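Local coordinates for beta-mannosidase (Trichoderma harzianum, PDB 4CVU), which probably releases beta-linked mannose from the non-reducing ends of mannosides by hydrolysis, as a fungal beta-mannosidase of glycoside hydrolase family 2, at residues K193-W202 with R420-L428. Numbering follows the deposited sequence.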
ATOM      1  N   LYS A 193       3.036  -7.828 -31.823  1.00 36.78           N
ATOM      2  CA  LYS A 193       3.211  -7.871 -30.368  1.00 36.91           C
ATOM      3  C   LYS A 193       1.797  -7.902 -29.819  1.00 34.43           C
ATOM      4  O   LYS A 193       0.817  -7.393 -30.438  1.00 34.38           O
ATOM      5  CB  LYS A 193       4.008  -6.638 -29.848  1.00 37.21           C
ATOM      6  CG  LYS A 193       4.243  -6.567 -28.322  1.00 37.92           C
ATOM      7  CD  LYS A 193       5.332  -5.561 -27.950  1.00 39.26           C
ATOM      8  CE  LYS A 193       5.499  -5.310 -26.434  1.00 38.35           C
ATOM      9  NZ  LYS A 193       5.198  -6.504 -25.602  1.00 39.18           N
ATOM     10  N   GLU A 194       1.679  -8.524 -28.666  1.00 34.83           N
ATOM     11  CA  GLU A 194       0.412  -8.732 -27.970  1.00 32.22           C
ATOM     12  C   GLU A 194      -0.217  -7.374 -27.855  1.00 31.71           C
ATOM     13  O   GLU A 194       0.317  -6.455 -27.305  1.00 30.57           O
ATOM     14  CB  GLU A 194       0.702  -9.397 -26.603  1.00 32.46           C
ATOM     15  CG  GLU A 194      -0.430  -9.434 -25.604  1.00 32.14           C
ATOM     16  CD  GLU A 194      -0.141 -10.261 -24.339  1.00 32.98           C
ATOM     17  OE1 GLU A 194       0.602  -9.776 -23.517  1.00 33.78           O
ATOM     18  OE2 GLU A 194      -0.658 -11.343 -24.161  1.00 30.97           O
ATOM     19  N   GLN A 195      -1.390  -7.230 -28.458  1.00 31.54           N
ATOM     20  CA  GLN A 195      -1.968  -5.954 -28.587  1.00 30.52           C
ATOM     21  C   GLN A 195      -2.353  -5.276 -27.285  1.00 30.44           C
ATOM     22  O   GLN A 195      -2.259  -4.083 -27.209  1.00 30.71           O
ATOM     23  CB  GLN A 195      -3.132  -5.993 -29.590  1.00 30.99           C
ATOM     24  CG  GLN A 195      -2.731  -6.495 -30.944  1.00 31.33           C
ATOM     25  CD  GLN A 195      -2.096  -5.474 -31.868  1.00 34.76           C
ATOM     26  OE1 GLN A 195      -2.775  -4.775 -32.631  1.00 34.01           O
ATOM     27  NE2 GLN A 195      -0.761  -5.419 -31.862  1.00 33.13           N
ATOM     28  N   ASN A 196      -2.791  -6.017 -26.280  1.00 29.75           N
ATOM     29  CA  ASN A 196      -3.162  -5.463 -25.038  1.00 30.44           C
ATOM     30  C   ASN A 196      -2.013  -4.880 -24.246  1.00 31.33           C
ATOM     31  O   ASN A 196      -2.235  -4.180 -23.321  1.00 29.95           O
ATOM     32  CB  ASN A 196      -4.008  -6.373 -24.187  1.00 31.42           C
ATOM     33  CG  ASN A 196      -3.277  -7.564 -23.707  1.00 33.27           C
ATOM     34  OD1 ASN A 196      -3.156  -8.549 -24.379  1.00 33.36           O
ATOM     35  ND2 ASN A 196      -2.726  -7.440 -22.508  1.00 32.15           N
ATOM     36  N   ASP A 197      -0.806  -5.126 -24.694  1.00 33.05           N
ATOM     37  CA  ASP A 197       0.398  -4.572 -24.061  1.00 33.94           C
ATOM     38  C   ASP A 197       0.490  -3.046 -24.170  1.00 35.59           C
ATOM     39  O   ASP A 197       1.240  -2.424 -23.450  1.00 36.70           O
ATOM     40  CB  ASP A 197       1.608  -5.199 -24.707  1.00 34.93           C
ATOM     41  CG  ASP A 197       1.815  -6.606 -24.338  1.00 35.40           C
ATOM     42  OD1 ASP A 197       0.969  -7.197 -23.655  1.00 34.85           O
ATOM     43  OD2 ASP A 197       2.873  -7.136 -24.708  1.00 36.15           O
ATOM     44  N   PHE A 198      -0.279  -2.465 -25.094  1.00 35.71           N
ATOM     45  CA  PHE A 198      -0.398  -1.032 -25.242  1.00 37.10           C
ATOM     46  C   PHE A 198      -1.663  -0.457 -24.594  1.00 38.59           C
ATOM     47  O   PHE A 198      -2.056   0.695 -24.898  1.00 36.95           O
ATOM     48  CB  PHE A 198      -0.353  -0.659 -26.725  1.00 37.83           C
ATOM     49  CG  PHE A 198       0.807  -1.279 -27.449  1.00 39.50           C
ATOM     50  CD1 PHE A 198       2.084  -0.773 -27.284  1.00 39.02           C
ATOM     51  CD2 PHE A 198       0.632  -2.426 -28.209  1.00 39.01           C
ATOM     52  CE1 PHE A 198       3.153  -1.375 -27.917  1.00 40.35           C
ATOM     53  CE2 PHE A 198       1.698  -3.048 -28.820  1.00 40.81           C
ATOM     54  CZ  PHE A 198       2.967  -2.504 -28.679  1.00 40.22           C
ATOM     55  N   GLY A 199      -2.299  -1.284 -23.734  1.00 35.70           N
ATOM     56  CA  GLY A 199      -3.438  -0.910 -22.970  1.00 36.12           C
ATOM     57  C   GLY A 199      -4.705  -1.540 -23.498  1.00 36.35           C
ATOM     58  O   GLY A 199      -4.821  -1.773 -24.680  1.00 36.44           O
ATOM     59  N   TRP A 200      -5.654  -1.843 -22.614  1.00 36.19           N
ATOM     60  CA  TRP A 200      -7.021  -2.201 -23.065  1.00 34.25           C
ATOM     61  C   TRP A 200      -7.986  -1.625 -22.031  1.00 34.21           C
ATOM     62  O   TRP A 200      -7.566  -1.033 -21.003  1.00 34.46           O
ATOM     63  CB  TRP A 200      -7.179  -3.731 -23.269  1.00 33.19           C
ATOM     64  CG  TRP A 200      -8.097  -4.165 -24.467  1.00 33.46           C
ATOM     65  CD1 TRP A 200      -9.404  -4.491 -24.405  1.00 33.62           C
ATOM     66  CD2 TRP A 200      -7.720  -4.299 -25.856  1.00 33.53           C
ATOM     67  NE1 TRP A 200      -9.896  -4.804 -25.659  1.00 33.34           N
ATOM     68  CE2 TRP A 200      -8.882  -4.687 -26.567  1.00 35.41           C
ATOM     69  CE3 TRP A 200      -6.538  -4.106 -26.560  1.00 34.94           C
ATOM     70  CZ2 TRP A 200      -8.886  -4.901 -27.943  1.00 34.81           C
ATOM     71  CZ3 TRP A 200      -6.528  -4.346 -27.950  1.00 35.92           C
ATOM     72  CH2 TRP A 200      -7.715  -4.745 -28.623  1.00 35.48           C
ATOM     73  N   ASP A 201      -9.285  -1.787 -22.286  1.00 33.54           N
ATOM     74  CA  ASP A 201     -10.293  -1.254 -21.408  1.00 32.80           C
ATOM     75  C   ASP A 201     -10.487  -2.069 -20.123  1.00 30.16           C
ATOM     76  O   ASP A 201     -11.329  -1.708 -19.336  1.00 30.53           O
ATOM     77  CB  ASP A 201     -11.648  -1.007 -22.130  1.00 31.72           C
ATOM     78  CG  ASP A 201     -12.244  -2.238 -22.764  1.00 34.04           C
ATOM     79  OD1 ASP A 201     -11.722  -3.374 -22.639  1.00 33.42           O
ATOM     80  OD2 ASP A 201     -13.313  -2.070 -23.409  1.00 32.97           O
ATOM     81  N   TRP A 202      -9.649  -3.077 -19.882  1.00 30.13           N
ATOM     82  CA  TRP A 202      -9.581  -3.758 -18.609  1.00 29.20           C
ATOM     83  C   TRP A 202      -8.149  -3.923 -18.098  1.00 29.46           C
ATOM     84  O   TRP A 202      -7.970  -4.644 -17.164  1.00 30.07           O
ATOM     85  CB  TRP A 202     -10.217  -5.168 -18.651  1.00 28.97           C
ATOM     86  CG  TRP A 202     -10.069  -5.853 -19.951  1.00 29.81           C
ATOM     87  CD1 TRP A 202     -11.067  -6.046 -20.890  1.00 30.15           C
ATOM     88  CD2 TRP A 202      -8.876  -6.364 -20.523  1.00 29.29           C
ATOM     89  NE1 TRP A 202     -10.552  -6.662 -21.993  1.00 29.71           N
ATOM     90  CE2 TRP A 202      -9.209  -6.877 -21.785  1.00 29.25           C
ATOM     91  CE3 TRP A 202      -7.537  -6.455 -20.085  1.00 28.93           C
ATOM     92  CZ2 TRP A 202      -8.263  -7.448 -22.615  1.00 29.51           C
ATOM     93  CZ3 TRP A 202      -6.630  -7.046 -20.887  1.00 29.54           C
ATOM     94  CH2 TRP A 202      -6.965  -7.541 -22.134  1.00 29.62           C
ATOM     95  N   ARG A 420     -13.084 -19.174 -24.729  1.00 33.62           N
ATOM     96  CA  ARG A 420     -12.588 -18.487 -25.884  1.00 34.36           C
ATOM     97  C   ARG A 420     -11.307 -17.783 -25.534  1.00 34.14           C
ATOM     98  O   ARG A 420     -11.329 -16.881 -24.700  1.00 34.37           O
ATOM     99  CB  ARG A 420     -13.585 -17.452 -26.392  1.00 33.12           C
ATOM    100  CG  ARG A 420     -12.948 -16.471 -27.350  1.00 33.28           C
ATOM    101  CD  ARG A 420     -14.019 -15.786 -28.168  1.00 32.67           C
ATOM    102  NE  ARG A 420     -13.464 -14.752 -29.037  1.00 33.89           N
ATOM    103  CZ  ARG A 420     -13.720 -13.447 -28.978  1.00 34.56           C
ATOM    104  NH1 ARG A 420     -14.522 -12.919 -28.063  1.00 37.18           N
ATOM    105  NH2 ARG A 420     -13.157 -12.646 -29.860  1.00 37.66           N
ATOM    106  N   VAL A 421     -10.215 -18.184 -26.173  1.00 34.20           N
ATOM    107  CA  VAL A 421      -8.918 -17.576 -25.971  1.00 35.14           C
ATOM    108  C   VAL A 421      -8.853 -16.326 -26.863  1.00 34.79           C
ATOM    109  O   VAL A 421      -8.499 -16.379 -28.035  1.00 35.39           O
ATOM    110  CB  VAL A 421      -7.750 -18.546 -26.246  1.00 35.56           C
ATOM    111  CG1 VAL A 421      -6.424 -17.919 -25.840  1.00 36.43           C
ATOM    112  CG2 VAL A 421      -7.943 -19.828 -25.499  1.00 35.26           C
ATOM    113  N   TRP A 422      -9.197 -15.205 -26.240  1.00 35.20           N
ATOM    114  CA  TRP A 422      -9.425 -13.927 -26.860  1.00 35.20           C
ATOM    115  C   TRP A 422      -8.190 -13.345 -27.539  1.00 35.43           C
ATOM    116  O   TRP A 422      -7.098 -13.417 -26.998  1.00 34.10           O
ATOM    117  CB  TRP A 422      -9.917 -12.964 -25.754  1.00 35.47           C
ATOM    118  CG  TRP A 422     -10.053 -11.530 -26.207  1.00 33.91           C
ATOM    119  CD1 TRP A 422     -11.129 -10.988 -26.864  1.00 33.63           C
ATOM    120  CD2 TRP A 422      -9.104 -10.482 -26.051  1.00 32.73           C
ATOM    121  NE1 TRP A 422     -10.911  -9.649 -27.095  1.00 33.50           N
ATOM    122  CE2 TRP A 422      -9.668  -9.319 -26.621  1.00 33.59           C
ATOM    123  CE3 TRP A 422      -7.810 -10.409 -25.508  1.00 33.56           C
ATOM    124  CZ2 TRP A 422      -8.985  -8.094 -26.662  1.00 33.39           C
ATOM    125  CZ3 TRP A 422      -7.142  -9.200 -25.531  1.00 33.55           C
ATOM    126  CH2 TRP A 422      -7.722  -8.058 -26.113  1.00 33.76           C
ATOM    127  N   SER A 423      -8.366 -12.754 -28.719  1.00 35.40           N
ATOM    128  CA  SER A 423      -7.266 -12.002 -29.373  1.00 35.29           C
ATOM    129  C   SER A 423      -7.484 -10.509 -29.129  1.00 34.29           C
ATOM    130  O   SER A 423      -8.612 -10.041 -29.270  1.00 34.85           O
ATOM    131  CB  SER A 423      -7.197 -12.319 -30.884  1.00 35.21           C
ATOM    132  OG  SER A 423      -8.451 -12.041 -31.548  1.00 36.76           O
ATOM    133  N   SER A 424      -6.445  -9.736 -28.787  1.00 34.35           N
ATOM    134  CA  SER A 424      -5.060 -10.147 -28.702  1.00 33.82           C
ATOM    135  C   SER A 424      -4.429  -9.736 -27.406  1.00 34.38           C
ATOM    136  O   SER A 424      -4.286  -8.537 -27.105  1.00 33.14           O
ATOM    137  CB  SER A 424      -4.208  -9.596 -29.866  1.00 35.56           C
ATOM    138  OG  SER A 424      -2.784  -9.726 -29.619  1.00 34.93           O
ATOM    139  N   GLY A 425      -4.339 -10.780 -26.595  1.00 37.81           N
ATOM    140  CA  GLY A 425      -3.159 -11.234 -25.866  1.00 38.68           C
ATOM    141  C   GLY A 425      -2.297 -12.056 -26.818  1.00 35.96           C
ATOM    142  O   GLY A 425      -1.627 -11.491 -27.709  1.00 34.21           O
ATOM    143  N   THR A 426      -2.289 -13.368 -26.646  1.00 35.85           N
ATOM    144  CA  THR A 426      -1.286 -14.152 -27.330  1.00 36.81           C
ATOM    145  C   THR A 426      -1.629 -15.593 -27.642  1.00 37.95           C
ATOM    146  O   THR A 426      -2.614 -16.106 -27.115  1.00 38.87           O
ATOM    147  CB  THR A 426      -0.013 -14.137 -26.464  1.00 37.20           C
ATOM    148  OG1 THR A 426       1.126 -14.459 -27.278  1.00 40.87           O
ATOM    149  CG2 THR A 426      -0.107 -15.095 -25.347  1.00 37.98           C
ATOM    150  N   TYR A 427      -0.765 -16.256 -28.441  1.00 36.93           N
ATOM    151  CA  TYR A 427      -0.823 -17.715 -28.626  1.00 37.02           C
ATOM    152  C   TYR A 427      -0.318 -18.377 -27.363  1.00 37.91           C
ATOM    153  O   TYR A 427       0.805 -18.138 -26.950  1.00 38.26           O
ATOM    154  CB  TYR A 427      -0.011 -18.217 -29.866  1.00 37.31           C
ATOM    155  CG  TYR A 427      -0.346 -17.480 -31.134  1.00 37.39           C
ATOM    156  CD1 TYR A 427      -1.455 -17.826 -31.891  1.00 38.16           C
ATOM    157  CD2 TYR A 427       0.406 -16.381 -31.534  1.00 37.86           C
ATOM    158  CE1 TYR A 427      -1.783 -17.124 -33.039  1.00 37.07           C
ATOM    159  CE2 TYR A 427       0.097 -15.681 -32.684  1.00 37.51           C
ATOM    160  CZ  TYR A 427      -1.014 -16.038 -33.414  1.00 38.18           C
ATOM    161  OH  TYR A 427      -1.320 -15.295 -34.532  1.00 38.60           O
ATOM    162  N   LEU A 428      -1.154 -19.221 -26.748  1.00 39.12           N
ATOM    163  CA  LEU A 428      -0.791 -19.818 -25.480  1.00 38.49           C
ATOM    164  C   LEU A 428       0.337 -20.804 -25.635  1.00 41.63           C
ATOM    165  O   LEU A 428       0.430 -21.558 -26.627  1.00 40.93           O
ATOM    166  CB  LEU A 428      -1.987 -20.519 -24.802  1.00 38.59           C
ATOM    167  CG  LEU A 428      -3.224 -19.665 -24.497  1.00 37.72           C
ATOM    168  CD1 LEU A 428      -4.255 -20.512 -23.788  1.00 38.29           C
ATOM    169  CD2 LEU A 428      -2.893 -18.432 -23.659  1.00 38.43           C
TER
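W422 drives the edge of its six-membered ring into the face of W200, with CZ2 of W422 3.4 Å from CE2 of W200 and the two planes at 79°, a T-shaped pair. W202 then turns an edge of its own onto a face of W422 in an offset edge-to-face pair, its CZ2 3.6 Å from CZ3 of W422. A chi1 of 173° swings the W422 indole away from the main-chain N and across to both partners. With an alanine in place of W200, the CZ2–CH2 edge of W422 would probably face a gap and the indole would be freer to tilt. The cluster joins a loop of the galactose-binding-like domain to the loop that follows strand 418-421, a strand of the parallel run in the catalytic (beta/alpha)8-type barrel of family 2 enzymes, where R420 is salt-bridged to E446 and E594. Beside the indoles, the peptide before S424 is cis, and S424 OG accepts an almost straight bond (178°) from Q195 N at 3.1 Å. N196 N reaches S424 O at 3.0 Å along a more bent path. The extended chain of E194 runs alongside G425, its OE2 3.0 Å from G425 CA and hydrogen-bonded to W396 NE1.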